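Hcp1 family type VI secretion system effector (Yersinia pestis, PDB 3V4H) probably assembles into hexameric rings that build the tube of the type VI secretion system, as in other Hcp proteins. Local coordinates at residues A53-V58 with D79-H84; R132-G137 with R146-F151. All coordinates share one frame; numbering follows the deposited sequence.

In the fold
Both contacts belong to one four-stranded antiparallel sheet, ordered 53-59, 76-85, 146-152, 128-138, which forms one wall of the Hcp barrel. Contact 1 joins its first two strands and contact 2 its last two, with centres about 11 Å apart; along the chain contact 1 closes before contact 2 opens. Their inner strands are neighbours: Phe80 O and Phe82 O probably accept hydrogen bonds from Phe151 N and Ile149 N, so the two pairs become one continuous wall. The outer strands, 53-59 and 128-138, each pair with a strand of a different neighbouring subunit. The wall therefore continues across both of this subunit's interfaces in the six-subunit assembly, as expected for an Hcp ring.

Contact 1: residues A53-V58 with D79-H84; sequences AWNWDV and DFCFAH
Asn55 and Cys81 exchange two backbone hydrogen bonds, the centre of an antiparallel strand pair in the wall of the Hcp beta barrel. Asn55 N reaches Cys81 O at 3.1 Å from above the carbonyl plane, whereas Cys81 N meets Asn55 O nearly end-on to the carbonyl, at a C=O...N angle of 171°. Further along, Ala83 N donates to Ala53 O (3.0 Å).

On the side of Asn55 and Cys81 the polar amide suits an exposed position. The carboxamide lies against the smaller neighbour, OD1 standing 3.6 Å from Cys81 CB.

Trp54 and Phe82 occupy the other face as a non-hydrogen-bonded pair; their CB atoms approach to 4.2 Å, after which the Phe82 ring turns off to Ile149 and Ile31. Large aromatic residues fit here because this face packs against the other sheet, whose Phe108 and Phe125 meet Phe80. With CG anti to the backbone nitrogen (chi1 -169°), the Phe80 ring is turned toward strand 53-58, where its rim touches both tryptophans. Its CE1 comes within 3.4 Å of Trp54 CE3, a rim-to-rim meeting with the planes only 22° apart, neither ring covering the other. On the Trp56 side, Phe80 CD1 rests 3.8 Å from Trp56 CB, the two side chains crossing at about a right angle. The strand 53-59 also pairs with a strand of a neighbouring subunit, whose Met135 packs on Trp54.

Tryptophan also brings a polar edge to an apolar cluster: Trp56 NE1 hydrogen-bonds Ser78 O, next to Asp79 in the chain, and beside it Trp56 CD1 lies 3.3 Å from Asp79 O, which sits at the indole edge close to the ring plane.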
ATOM      1  N   ALA A  53     -16.339   2.102  15.106  1.00 36.01           N
ATOM      2  CA  ALA A  53     -15.148   2.904  14.831  1.00 37.52           C
ATOM      3  C   ALA A  53     -15.658   4.276  14.412  1.00 37.95           C
ATOM      4  O   ALA A  53     -16.858   4.380  14.100  1.00 37.15           O
ATOM      5  CB  ALA A  53     -14.338   2.256  13.652  1.00 38.32           C
ATOM      6  N   TRP A  54     -14.811   5.283  14.520  1.00 38.61           N
ATOM      7  CA  TRP A  54     -15.177   6.662  14.176  1.00 40.77           C
ATOM      8  C   TRP A  54     -14.004   7.526  13.910  1.00 40.94           C
ATOM      9  O   TRP A  54     -12.899   7.221  14.299  1.00 38.55           O
ATOM     10  CB  TRP A  54     -16.019   7.310  15.304  1.00 40.93           C
ATOM     11  CG  TRP A  54     -15.263   7.488  16.583  1.00 41.45           C
ATOM     12  CD1 TRP A  54     -14.899   6.506  17.494  1.00 40.78           C
ATOM     13  CD2 TRP A  54     -14.725   8.727  17.137  1.00 40.38           C
ATOM     14  NE1 TRP A  54     -14.199   7.050  18.521  1.00 42.00           N
ATOM     15  CE2 TRP A  54     -14.069   8.374  18.372  1.00 42.60           C
ATOM     16  CE3 TRP A  54     -14.748  10.041  16.751  1.00 46.90           C
ATOM     17  CZ2 TRP A  54     -13.441   9.330  19.177  1.00 45.11           C
ATOM     18  CZ3 TRP A  54     -14.124  11.005  17.568  1.00 45.41           C
ATOM     19  CH2 TRP A  54     -13.507  10.663  18.741  1.00 42.80           C
ATOM     20  N   ASN A  55     -14.230   8.682  13.281  1.00 39.85           N
ATOM     21  CA  ASN A  55     -13.177   9.613  13.157  1.00 41.79           C
ATOM     22  C   ASN A  55     -13.768  10.953  12.744  1.00 43.98           C
ATOM     23  O   ASN A  55     -14.927  10.988  12.379  1.00 42.34           O
ATOM     24  CB  ASN A  55     -12.106   9.132  12.180  1.00 45.90           C
ATOM     25  CG  ASN A  55     -12.656   8.943  10.785  1.00 51.80           C
ATOM     26  OD1 ASN A  55     -12.946   9.912  10.084  1.00 56.77           O
ATOM     27  ND2 ASN A  55     -12.811   7.700  10.387  1.00 59.26           N
ATOM     28  N   TRP A  56     -12.999  12.014  12.969  1.00 43.14           N
ATOM     29  CA  TRP A  56     -13.431  13.393  12.767  1.00 47.87           C
ATOM     30  C   TRP A  56     -12.220  14.260  12.831  1.00 49.21           C
ATOM     31  O   TRP A  56     -11.309  14.023  13.656  1.00 48.54           O
ATOM     32  CB  TRP A  56     -14.371  13.814  13.908  1.00 50.45           C
ATOM     33  CG  TRP A  56     -14.964  15.146  13.632  1.00 48.85           C
ATOM     34  CD1 TRP A  56     -15.490  15.585  12.436  1.00 52.77           C
ATOM     35  CD2 TRP A  56     -15.061  16.298  14.539  1.00 54.50           C
ATOM     36  NE1 TRP A  56     -15.917  16.885  12.539  1.00 53.84           N
ATOM     37  CE2 TRP A  56     -15.668  17.371  13.774  1.00 55.16           C
ATOM     38  CE3 TRP A  56     -14.722  16.526  15.856  1.00 58.52           C
ATOM     39  CZ2 TRP A  56     -15.928  18.623  14.329  1.00 59.50           C
ATOM     40  CZ3 TRP A  56     -14.967  17.796  16.406  1.00 58.07           C
ATOM     41  CH2 TRP A  56     -15.577  18.812  15.658  1.00 62.72           C
ATOM     42  N   ASP A  57     -12.128  15.242  11.959  1.00 54.54           N
ATOM     43  CA  ASP A  57     -11.026  16.202  12.090  1.00 57.52           C
ATOM     44  C   ASP A  57     -11.325  17.611  11.692  1.00 58.02           C
ATOM     45  O   ASP A  57     -12.263  17.890  11.010  1.00 55.59           O
ATOM     46  CB  ASP A  57      -9.801  15.762  11.341  1.00 63.26           C
ATOM     47  CG  ASP A  57     -10.046  15.630   9.913  1.00 65.90           C
ATOM     48  OD1 ASP A  57     -11.204  15.817   9.555  1.00 62.22           O
ATOM     49  OD2 ASP A  57      -9.069  15.311   9.180  1.00 67.03           O
ATOM     50  N   VAL A  58     -10.423  18.463  12.141  1.00 60.73           N
ATOM     51  CA  VAL A  58     -10.502  19.868  12.026  1.00 66.33           C
ATOM     52  C   VAL A  58      -9.080  20.346  11.756  1.00 66.07           C
ATOM     53  O   VAL A  58      -8.101  19.888  12.394  1.00 58.89           O
ATOM     54  CB  VAL A  58     -11.027  20.416  13.369  1.00 70.41           C
ATOM     55  CG1 VAL A  58     -10.694  21.870  13.528  1.00 70.12           C
ATOM     56  CG2 VAL A  58     -12.523  20.150  13.501  1.00 71.31           C
ATOM     57  N   ASP A  79     -16.806  16.036   8.157  1.00 56.96           N
ATOM     58  CA  ASP A  79     -18.026  15.323   8.479  1.00 55.14           C
ATOM     59  C   ASP A  79     -17.637  14.421   9.599  1.00 50.20           C
ATOM     60  O   ASP A  79     -16.497  14.050   9.638  1.00 47.21           O
ATOM     61  CB  ASP A  79     -18.452  14.446   7.283  1.00 57.86           C
ATOM     62  CG  ASP A  79     -19.139  15.260   6.185  1.00 62.34           C
ATOM     63  OD1 ASP A  79     -19.458  16.412   6.452  1.00 66.14           O
ATOM     64  OD2 ASP A  79     -19.386  14.738   5.078  1.00 66.34           O
ATOM     65  N   PHE A  80     -18.530  14.133  10.532  1.00 49.82           N
ATOM     66  CA  PHE A  80     -18.278  13.062  11.546  1.00 46.44           C
ATOM     67  C   PHE A  80     -18.554  11.786  10.803  1.00 48.12           C
ATOM     68  O   PHE A  80     -19.441  11.767   9.948  1.00 48.92           O
ATOM     69  CB  PHE A  80     -19.201  13.198  12.763  1.00 46.27           C
ATOM     70  CG  PHE A  80     -18.823  12.303  13.934  1.00 48.50           C
ATOM     71  CD1 PHE A  80     -17.825  12.665  14.825  1.00 46.45           C
ATOM     72  CD2 PHE A  80     -19.474  11.116  14.120  1.00 48.80           C
ATOM     73  CE1 PHE A  80     -17.528  11.858  15.893  1.00 48.34           C
ATOM     74  CE2 PHE A  80     -19.165  10.306  15.190  1.00 48.64           C
ATOM     75  CZ  PHE A  80     -18.176  10.662  16.048  1.00 44.90           C
ATOM     76  N   CYS A  81     -17.736  10.756  11.098  0.50 45.96           N
ATOM     77  CA  CYS A  81     -17.753   9.432  10.487  0.50 46.68           C
ATOM     78  C   CYS A  81     -17.911   8.394  11.590  0.50 43.40           C
ATOM     79  O   CYS A  81     -17.292   8.538  12.671  0.50 41.37           O
ATOM     80  CB  CYS A  81     -16.404   9.127   9.788  0.50 47.04           C
ATOM     81  SG  CYS A  81     -16.135   9.982   8.198  0.50 50.80           S
ATOM     82  N   PHE A  82     -18.781   7.410  11.364  1.00 42.64           N
ATOM     83  CA  PHE A  82     -18.806   6.195  12.207  1.00 43.54           C
ATOM     84  C   PHE A  82     -19.237   5.002  11.394  1.00 45.54           C
ATOM     85  O   PHE A  82     -19.876   5.157  10.337  1.00 45.52           O
ATOM     86  CB  PHE A  82     -19.702   6.343  13.438  1.00 43.56           C
ATOM     87  CG  PHE A  82     -21.153   6.345  13.166  1.00 43.83           C
ATOM     88  CD1 PHE A  82     -21.896   5.176  13.281  1.00 45.78           C
ATOM     89  CD2 PHE A  82     -21.821   7.527  12.872  1.00 46.28           C
ATOM     90  CE1 PHE A  82     -23.266   5.170  13.034  1.00 46.00           C
ATOM     91  CE2 PHE A  82     -23.175   7.535  12.600  1.00 47.85           C
ATOM     92  CZ  PHE A  82     -23.904   6.357  12.682  1.00 49.43           C
ATOM     93  N   ALA A  83     -18.883   3.839  11.929  1.00 40.76           N
ATOM     94  CA  ALA A  83     -19.219   2.512  11.459  1.00 42.62           C
ATOM     95  C   ALA A  83     -20.091   1.769  12.472  1.00 42.91           C
ATOM     96  O   ALA A  83     -19.840   1.814  13.701  1.00 45.31           O
ATOM     97  CB  ALA A  83     -17.921   1.692  11.275  1.00 40.90           C
ATOM     98  N   HIS A  84     -21.067   1.013  11.979  1.00 45.31           N
ATOM     99  CA  HIS A  84     -21.847   0.063  12.809  1.00 45.56           C
ATOM    100  C   HIS A  84     -22.205  -1.153  11.982  1.00 47.92           C
ATOM    101  O   HIS A  84     -22.072  -1.135  10.772  1.00 47.86           O
ATOM    102  CB  HIS A  84     -23.129   0.751  13.369  1.00 45.56           C
ATOM    103  CG  HIS A  84     -24.164   1.085  12.312  1.00 48.55           C
ATOM    104  ND1 HIS A  84     -25.439   0.646  12.377  1.00 47.36           N
ATOM    105  CD2 HIS A  84     -24.047   1.761  11.103  1.00 49.88           C
ATOM    106  CE1 HIS A  84     -26.084   1.037  11.265  1.00 52.06           C
ATOM    107  NE2 HIS A  84     -25.242   1.729  10.502  1.00 49.19           N
TER

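Contact 2: residues R132-G137 with R146-F151; sequences RVDMAG and REEIRF
Arg132-Gly137 and Arg146-Phe151 pair as the two arms of an antiparallel beta hairpin at one margin of the four-stranded sheet within this chain. Asp134 and Glu148 exchange backbone bonds, Asp134 N to Glu148 O at 3.0 Å and Glu148 N to Asp134 O at 2.8 Å. Ala136 and Arg146 do likewise, but at the Arg132-Arg150 end the bond from Arg132 N is weak.

In this wall of the Hcp barrel the hairpin has two unlike faces. One carries charges: Arg150, its chain extended from CG to NE, grips Glu148 OE1 side-on with NE (2.6 Å) and NH2 (2.8 Å), the oxygen lying in the guanidinium plane. Arg132 runs alongside, pointing the same way, its NH1 over one face of the Arg150 guanidinium (planes 31° apart); the closeness of the two NH1 atoms is doubtful, and nearby Glu148 may offset their like charge.

The other face is buried and suits apolar side chains: Val133 packs on Cys97 of helix 90-99, Met135 on Trp54 of a neighbouring subunit. Glu147 lies alongside Met135 and crosses Val133: OE1 lies 3.5 Å from Val133 CG1 and equally far from Met135 CE, with no polar partner in the model, while OE2 hydrogen-bonds His84 NE2 and Ser90 OG.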
ATOM      1  N   ARG A 132     -23.198  10.506   3.572  1.00 60.22           N
ATOM      2  CA  ARG A 132     -22.635   9.263   2.975  1.00 62.70           C
ATOM      3  C   ARG A 132     -23.058   7.991   3.703  1.00 56.52           C
ATOM      4  O   ARG A 132     -23.072   7.958   4.918  1.00 53.48           O
ATOM      5  CB  ARG A 132     -21.114   9.333   2.912  1.00 65.55           C
ATOM      6  CG  ARG A 132     -20.578   8.917   1.545  1.00 76.32           C
ATOM      7  CD  ARG A 132     -19.057   8.741   1.528  1.00 82.74           C
ATOM      8  NE  ARG A 132     -18.402   9.913   0.934  1.00 94.05           N
ATOM      9  CZ  ARG A 132     -17.083  10.100   0.862  1.00100.94           C
ATOM     10  NH1 ARG A 132     -16.239   9.187   1.338  1.00101.06           N
ATOM     11  NH2 ARG A 132     -16.604  11.205   0.294  1.00106.28           N
ATOM     12  N   VAL A 133     -23.443   6.968   2.937  1.00 57.47           N
ATOM     13  CA  VAL A 133     -23.718   5.627   3.456  1.00 54.93           C
ATOM     14  C   VAL A 133     -23.000   4.567   2.603  1.00 57.24           C
ATOM     15  O   VAL A 133     -23.367   4.354   1.445  1.00 54.61           O
ATOM     16  CB  VAL A 133     -25.225   5.292   3.463  1.00 57.65           C
ATOM     17  CG1 VAL A 133     -25.430   3.931   4.140  1.00 58.16           C
ATOM     18  CG2 VAL A 133     -26.052   6.408   4.130  1.00 55.26           C
ATOM     19  N   ASP A 134     -21.975   3.908   3.168  1.00 54.00           N
ATOM     20  CA  ASP A 134     -21.191   2.896   2.438  1.00 58.39           C
ATOM     21  C   ASP A 134     -21.376   1.598   3.199  1.00 58.49           C
ATOM     22  O   ASP A 134     -21.083   1.579   4.389  1.00 56.73           O
ATOM     23  CB  ASP A 134     -19.700   3.227   2.427  1.00 62.91           C
ATOM     24  CG  ASP A 134     -19.356   4.447   1.609  1.00 70.53           C
ATOM     25  OD1 ASP A 134     -19.362   4.351   0.362  1.00 85.02           O
ATOM     26  OD2 ASP A 134     -19.034   5.506   2.191  1.00 76.16           O
ATOM     27  N   MET A 135     -21.886   0.550   2.548  1.00 55.50           N
ATOM     28  CA  MET A 135     -22.113  -0.743   3.208  1.00 57.92           C
ATOM     29  C   MET A 135     -21.274  -1.822   2.518  1.00 54.99           C
ATOM     30  O   MET A 135     -20.966  -1.692   1.334  1.00 56.21           O
ATOM     31  CB  MET A 135     -23.613  -1.130   3.282  1.00 59.45           C
ATOM     32  CG  MET A 135     -24.458  -0.942   2.017  1.00 66.60           C
ATOM     33  SD  MET A 135     -26.279  -1.076   2.233  1.00 64.82           S
ATOM     34  CE  MET A 135     -26.725   0.646   2.416  1.00 63.45           C
ATOM     35  N   ALA A 136     -20.908  -2.868   3.267  1.00 51.24           N
ATOM     36  CA  ALA A 136     -20.101  -3.955   2.742  1.00 54.05           C
ATOM     37  C   ALA A 136     -20.129  -5.215   3.601  1.00 54.09           C
ATOM     38  O   ALA A 136     -20.264  -5.155   4.833  1.00 50.75           O
ATOM     39  CB  ALA A 136     -18.670  -3.496   2.526  1.00 54.64           C
ATOM     40  N   GLY A 137     -20.028  -6.361   2.946  1.00 53.37           N
ATOM     41  CA  GLY A 137     -20.006  -7.627   3.651  1.00 56.22           C
ATOM     42  C   GLY A 137     -19.073  -8.570   2.920  1.00 60.39           C
ATOM     43  O   GLY A 137     -18.784  -8.373   1.739  1.00 63.40           O
ATOM     44  N   ARG A 146     -21.183  -4.447   7.562  1.00 49.54           N
ATOM     45  CA  ARG A 146     -21.155  -3.221   8.313  1.00 54.39           C
ATOM     46  C   ARG A 146     -21.297  -2.061   7.387  1.00 50.91           C
ATOM     47  O   ARG A 146     -21.222  -2.220   6.191  1.00 55.14           O
ATOM     48  CB  ARG A 146     -19.876  -3.115   9.094  1.00 59.83           C
ATOM     49  CG  ARG A 146     -18.619  -3.017   8.280  1.00 64.02           C
ATOM     50  CD  ARG A 146     -17.452  -2.997   9.252  1.00 70.71           C
ATOM     51  NE  ARG A 146     -17.260  -4.298   9.891  1.00 78.07           N
ATOM     52  CZ  ARG A 146     -16.504  -4.517  10.973  1.00 90.37           C
ATOM     53  NH1 ARG A 146     -15.879  -3.508  11.587  1.00 89.51           N
ATOM     54  NH2 ARG A 146     -16.376  -5.756  11.457  1.00 93.12           N
ATOM     55  N   GLU A 147     -21.451  -0.891   7.958  1.00 49.49           N
ATOM     56  CA  GLU A 147     -21.751   0.279   7.201  1.00 49.60           C
ATOM     57  C   GLU A 147     -21.091   1.513   7.873  1.00 48.72           C
ATOM     58  O   GLU A 147     -21.058   1.642   9.081  1.00 48.15           O
ATOM     59  CB  GLU A 147     -23.287   0.361   7.210  1.00 51.34           C
ATOM     60  CG  GLU A 147     -23.927   1.644   6.845  1.00 53.68           C
ATOM     61  CD  GLU A 147     -25.466   1.502   6.839  1.00 59.85           C
ATOM     62  OE1 GLU A 147     -25.980   0.938   5.848  1.00 58.79           O
ATOM     63  OE2 GLU A 147     -26.135   1.932   7.830  1.00 61.90           O
ATOM     64  N   GLU A 148     -20.493   2.344   7.061  1.00 48.84           N
ATOM     65  CA  GLU A 148     -19.913   3.557   7.486  1.00 52.07           C
ATOM     66  C   GLU A 148     -20.904   4.665   7.146  1.00 54.12           C
ATOM     67  O   GLU A 148     -21.469   4.707   6.035  1.00 56.35           O
ATOM     68  CB  GLU A 148     -18.587   3.781   6.780  1.00 54.77           C
ATOM     69  CG  GLU A 148     -18.153   5.228   6.830  1.00 61.19           C
ATOM     70  CD  GLU A 148     -16.818   5.486   6.178  1.00 69.05           C
ATOM     71  OE1 GLU A 148     -16.765   6.528   5.451  1.00 67.38           O
ATOM     72  OE2 GLU A 148     -15.853   4.668   6.410  1.00 65.68           O
ATOM     73  N   ILE A 149     -21.085   5.570   8.104  1.00 53.08           N
ATOM     74  CA  ILE A 149     -21.963   6.739   7.981  1.00 52.73           C
ATOM     75  C   ILE A 149     -21.113   7.977   8.287  1.00 53.72           C
ATOM     76  O   ILE A 149     -20.303   7.954   9.248  1.00 47.65           O
ATOM     77  CB  ILE A 149     -23.171   6.598   8.914  1.00 55.63           C
ATOM     78  CG1 ILE A 149     -24.115   5.531   8.345  1.00 61.42           C
ATOM     79  CG2 ILE A 149     -23.914   7.927   9.048  1.00 55.64           C
ATOM     80  CD1 ILE A 149     -24.743   4.661   9.400  1.00 68.24           C
ATOM     81  N   ARG A 150     -21.193   8.951   7.375  1.00 47.79           N
ATOM     82  CA  ARG A 150     -20.690  10.301   7.544  1.00 53.66           C
ATOM     83  C   ARG A 150     -21.831  11.300   7.588  1.00 51.24           C
ATOM     84  O   ARG A 150     -22.839  11.104   6.912  1.00 54.67           O
ATOM     85  CB  ARG A 150     -19.835  10.687   6.363  1.00 55.28           C
ATOM     86  CG  ARG A 150     -18.766   9.662   6.140  1.00 59.76           C
ATOM     87  CD  ARG A 150     -17.657  10.155   5.256  1.00 66.91           C
ATOM     88  NE  ARG A 150     -16.685   9.079   5.084  1.00 75.15           N
ATOM     89  CZ  ARG A 150     -15.584   9.176   4.356  1.00 79.60           C
ATOM     90  NH1 ARG A 150     -15.295  10.307   3.716  1.00 82.18           N
ATOM     91  NH2 ARG A 150     -14.768   8.133   4.272  1.00 82.50           N
ATOM     92  N   PHE A 151     -21.687  12.357   8.378  1.00 51.24           N
ATOM     93  CA  PHE A 151     -22.747  13.388   8.458  1.00 54.21           C
ATOM     94  C   PHE A 151     -22.261  14.809   8.669  1.00 53.80           C
ATOM     95  O   PHE A 151     -21.174  15.053   9.213  1.00 55.03           O
ATOM     96  CB  PHE A 151     -23.838  13.018   9.478  1.00 53.65           C
ATOM     97  CG  PHE A 151     -23.369  12.875  10.925  1.00 51.38           C
ATOM     98  CD1 PHE A 151     -23.131  13.979  11.714  1.00 52.51           C
ATOM     99  CD2 PHE A 151     -23.287  11.636  11.511  1.00 50.41           C
ATOM    100  CE1 PHE A 151     -22.785  13.851  13.047  1.00 48.74           C
ATOM    101  CE2 PHE A 151     -22.925  11.490  12.845  1.00 49.45           C
ATOM    102  CZ  PHE A 151     -22.695  12.610  13.614  1.00 50.02           C
TER